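Local coordinates for protein thiazoline oxidase/subtilisin-like protease (Prochloron didemni, PDB 4H6X) that probably cleaves cyanobactin precursor peptides and joins the ends of the released segment, a transamidating protease of the subtilisin family that matures patellamides, at residues A[74-77]-A[78-82]; A[95-98]-A[99-102]. All coordinates share one frame; numbering follows the deposited sequence.

Interaction 1: A[74-77]-A[78-82]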
loop_
_atom_site.group_PDB
_atom_site.type_symbol
_atom_site.label_atom_id
_atom_site.label_comp_id
_atom_site.label_asym_id
_atom_site.label_seq_id
_atom_site.Cartn_x
_atom_site.Cartn_y
_atom_site.Cartn_z
ATOM N N ALA A 74 8.696 21.236 1.599
ATOM C CA ALA A 74 8.149 22.238 0.669
ATOM C C ALA A 74 9.021 22.389 -0.554
ATOM O O ALA A 74 8.513 22.537 -1.660
ATOM C CB ALA A 74 7.947 23.588 1.361
ATOM N N ALA A 75 10.338 22.342 -0.354
ATOM C CA ALA A 75 11.287 22.397 -1.451
ATOM C C ALA A 75 11.118 21.206 -2.402
ATOM O O ALA A 75 11.084 21.367 -3.621
ATOM C CB ALA A 75 12.707 22.467 -0.915
ATOM N N PHE A 76 11.034 20.001 -1.840
ATOM C CA PHE A 76 10.786 18.801 -2.647
ATOM C C PHE A 76 9.463 18.931 -3.399
ATOM O O PHE A 76 9.376 18.604 -4.577
ATOM C CB PHE A 76 10.756 17.565 -1.736
ATOM C CG PHE A 76 10.541 16.269 -2.464
ATOM C CD1 PHE A 76 11.623 15.519 -2.903
ATOM C CD2 PHE A 76 9.262 15.791 -2.687
ATOM C CE1 PHE A 76 11.433 14.308 -3.574
ATOM C CE2 PHE A 76 9.057 14.580 -3.348
ATOM C CZ PHE A 76 10.149 13.851 -3.806
ATOM N N GLN A 77 8.430 19.393 -2.704
ATOM C CA GLN A 77 7.099 19.456 -3.296
ATOM C C GLN A 77 6.973 20.514 -4.388
ATOM O O GLN A 77 6.235 20.314 -5.351
ATOM C CB GLN A 77 6.030 19.613 -2.220
ATOM C CG GLN A 77 5.921 18.356 -1.369
ATOM C CD GLN A 77 5.155 18.562 -0.088
ATOM O OE1 GLN A 77 4.435 19.553 0.074
ATOM N NE2 GLN A 77 5.298 17.619 0.845
ATOM N N SER A 78 7.705 21.622 -4.240
ATOM C CA SER A 78 7.777 22.648 -5.290
ATOM C C SER A 78 8.419 22.108 -6.561
ATOM O O SER A 78 7.903 22.322 -7.661
ATOM C CB SER A 78 8.537 23.904 -4.812
ATOM O OG SER A 78 8.957 24.667 -5.936
ATOM N N ILE A 79 9.531 21.398 -6.405
ATOM C CA ILE A 79 10.203 20.738 -7.529
ATOM C C ILE A 79 9.291 19.721 -8.245
ATOM O O ILE A 79 9.272 19.666 -9.476
ATOM C CB ILE A 79 11.536 20.093 -7.079
ATOM C CG1 ILE A 79 12.547 21.197 -6.723
ATOM C CG2 ILE A 79 12.121 19.194 -8.161
ATOM C CD1 ILE A 79 13.708 20.742 -5.859
ATOM N N ARG A 80 8.527 18.939 -7.480
ATOM C CA ARG A 80 7.565 18.007 -8.078
ATOM C C ARG A 80 6.466 18.774 -8.827
ATOM O O ARG A 80 6.160 18.459 -9.972
ATOM C CB ARG A 80 6.936 17.117 -7.008
ATOM C CG ARG A 80 5.761 16.286 -7.499
ATOM C CD ARG A 80 4.952 15.813 -6.307
ATOM N NE ARG A 80 5.507 14.584 -5.797
ATOM C CZ ARG A 80 5.422 14.142 -4.544
ATOM N NH1 ARG A 80 4.827 14.833 -3.574
ATOM N NH2 ARG A 80 5.985 12.983 -4.276
ATOM N N ASP A 81 5.883 19.769 -8.164
ATOM C CA ASP A 81 4.833 20.616 -8.756
ATOM C C ASP A 81 5.261 21.307 -10.061
ATOM O O ASP A 81 4.430 21.550 -10.930
ATOM C CB ASP A 81 4.320 21.628 -7.734
ATOM C CG ASP A 81 3.537 20.970 -6.597
ATOM O OD1 ASP A 81 3.214 19.760 -6.694
ATOM O OD2 ASP A 81 3.230 21.670 -5.605
ATOM N N GLN A 82 6.555 21.596 -10.185
ATOM C CA GLN A 82 7.133 22.203 -11.378
ATOM C C GLN A 82 7.231 21.225 -12.530
ATOM O O GLN A 82 7.325 21.633 -13.687
ATOM C CB GLN A 82 8.530 22.734 -11.084
ATOM C CG GLN A 82 8.557 23.988 -10.216
ATOM C CD GLN A 82 9.972 24.391 -9.891
ATOM O OE1 GLN A 82 10.822 24.467 -10.781
ATOM N NE2 GLN A 82 10.249 24.604 -8.615
#

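Interaction 2: A[95-98]-A[99-102]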
loop_
_atom_site.group_PDB
_atom_site.type_symbol
_atom_site.label_atom_id
_atom_site.label_comp_id
_atom_site.label_asym_id
_atom_site.label_seq_id
_atom_site.Cartn_x
_atom_site.Cartn_y
_atom_site.Cartn_z
ATOM N N ALA A 95 20.630 21.075 -5.409
ATOM C CA ALA A 95 20.836 22.498 -5.146
ATOM C C ALA A 95 20.226 22.960 -3.810
ATOM O O ALA A 95 20.741 23.877 -3.175
ATOM C CB ALA A 95 20.289 23.330 -6.305
ATOM N N VAL A 96 19.146 22.313 -3.375
ATOM C CA VAL A 96 18.375 22.829 -2.244
ATOM C C VAL A 96 18.205 21.844 -1.076
ATOM O O VAL A 96 18.235 22.244 0.082
ATOM C CB VAL A 96 17.024 23.429 -2.719
ATOM C CG1 VAL A 96 16.037 22.344 -3.146
ATOM C CG2 VAL A 96 16.420 24.336 -1.657
ATOM N N ILE A 97 18.033 20.557 -1.369
ATOM C CA ILE A 97 17.907 19.570 -0.287
ATOM C C ILE A 97 18.852 18.374 -0.501
ATOM O O ILE A 97 18.400 17.230 -0.519
ATOM C CB ILE A 97 16.436 19.117 -0.085
ATOM C CG1 ILE A 97 15.797 18.746 -1.435
ATOM C CG2 ILE A 97 15.641 20.194 0.659
ATOM C CD1 ILE A 97 14.428 18.110 -1.353
ATOM N N PRO A 98 20.170 18.635 -0.658
ATOM C CA PRO A 98 21.109 17.556 -0.996
ATOM C C PRO A 98 21.177 16.464 0.081
ATOM O O PRO A 98 21.283 15.281 -0.246
ATOM C CB PRO A 98 22.462 18.288 -1.115
ATOM C CG PRO A 98 22.314 19.493 -0.238
ATOM C CD PRO A 98 20.877 19.911 -0.408
ATOM N N ASP A 99 21.072 16.860 1.345
ATOM C CA ASP A 99 21.272 15.938 2.458
ATOM C C ASP A 99 19.992 15.264 2.954
ATOM O O ASP A 99 20.054 14.311 3.738
ATOM C CB ASP A 99 21.961 16.657 3.615
ATOM C CG ASP A 99 23.286 17.284 3.208
ATOM O OD1 ASP A 99 24.030 16.688 2.388
ATOM O OD2 ASP A 99 23.571 18.388 3.711
ATOM N N THR A 100 18.837 15.744 2.507
ATOM C CA THR A 100 17.574 15.185 2.990
ATOM C C THR A 100 16.668 14.614 1.891
ATOM O O THR A 100 15.644 13.998 2.190
ATOM C CB THR A 100 16.785 16.234 3.786
ATOM O OG1 THR A 100 16.671 17.409 2.983
ATOM C CG2 THR A 100 17.500 16.563 5.138
ATOM N N LYS A 101 17.041 14.818 0.636
ATOM C CA LYS A 101 16.225 14.379 -0.502
ATOM C C LYS A 101 15.881 12.881 -0.494
ATOM O O LYS A 101 14.768 12.507 -0.859
ATOM C CB LYS A 101 16.898 14.738 -1.827
ATOM C CG LYS A 101 18.202 13.996 -2.104
ATOM C CD LYS A 101 18.773 14.382 -3.464
ATOM C CE LYS A 101 20.070 13.649 -3.756
ATOM N NZ LYS A 101 20.531 13.859 -5.163
ATOM N N ASP A 102 16.843 12.038 -0.107
ATOM C CA ASP A 102 16.660 10.584 -0.142
ATOM C C ASP A 102 15.628 10.159 0.898
ATOM O O ASP A 102 14.697 9.413 0.582
ATOM C CB ASP A 102 17.980 9.846 0.109
ATOM C CG ASP A 102 18.991 10.058 -0.994
ATOM O OD1 ASP A 102 18.622 9.964 -2.183
ATOM O OD2 ASP A 102 20.176 10.304 -0.664
HETATM O O HOH W 1 19.777 12.797 0.755
#

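Interaction 1: A[74-77]-A[78-82]
The carbonyl oxygen of Gln-77 takes the backbone N-H of Asp-81 one helical turn on, at 2.9 Å from N to O and nearly straight. The Asp-81 carboxylate turns one face to the same oxygen, CG to Gln-77 O 3.0 Å, with no bond between them. The same alpha-helical pattern joins Ser-78 N to Ala-74 O (2.9 Å), Ile-79 N to Ala-75 O and Arg-80 N to Phe-76 O. The side-chain contact is between Phe-76 and Arg-80. With CG anti to the backbone N in both residues (chi1 -179° and 170°), ring and guanidinium rise from the same side of the helix. Their planes stand 89° apart: Phe-76 presents its edge, and CE2 meets one face of the guanidinium, 3.6 Å from Arg-80 NH2. As that nitrogen lies in the ring plane, this is no cation-pi stack over the pi face; a salt bridge to Asp-108 helps fix its place. Farther along, Gln-82 NE2 donates to Ser-78 OG at 3.0 Å, the acceptor lying in the amide plane. Helix 70-82 probably belongs to the helix pair that PatG-type macrocyclases add to the subtilisin fold. Phe-76 packs between helices 87-96 and 101-118, Ile-79 faces helix 87-96, and Arg-80 reaches strand 268-270.

Interaction 2: A[95-98]-A[99-102]
One face of the Pro-98 ring carries the backbone N of Asp-99, 3.2 Å from Pro-98 CB, while the Asp-99 carboxylate swings back toward the Pro-98 carbonyl carbon, OD1 to C 3.7 Å. The two residues are the corner of a type I beta turn that links helix 87-96 to helix 101-118. Ile-97, the first residue to leave the helical conformation, closes the turn with its carbonyl oxygen, which takes two weak bonds, from Lys-101 N at 3.0 Å and Thr-100 N at 3.4 Å. Thr-100 holds the N-cap position without capping: its OG1 lies 3.5 Å from Ile-97 CB and is bonded to Asp-72 of helix 70-82. Lys-101 CG sits between its own N and carbonyl carbon (chi1 66°), which lays CG against the turn, 3.6 Å from Ile-97 O. From there the extended chain runs past Pro-98 O to a salt bridge between NZ and Glu-94. With only a methyl group at Lys-101, as in an alanine, the Pro-98 carbonyl would probably lose the methylenes that flank it and Glu-94 would be left without this mate, a side-chain tie between the two helices gone. A water joins the turn to the new helix: it donates to Pro-98 O at 3.1 Å, accepts from Asp-102 N, and donates weakly to Asp-102 OD2.

Overall arrangement
Interactions 1 and 2 follow each other along the chain, their centres about 12 Å apart, and meet directly: Phe-76 CB lies 3.7 Å from Ile-97 CD1, and Val-96 packs on Ala-75 and Ile-79. Interaction 1 is partly buried and lies within a single helix, so regular backbone bonds dominate; its arginine ends near the presumed Ser-His-Asp triad without touching it. Interaction 2 is a surface turn between two helices, where the backbone bonds are weak and a water adds to them, while its lysine pairs with Glu-94, outside the two segments. Helix 70-82 serves both, since Ile-97 brings the turn's one buried side chain against it.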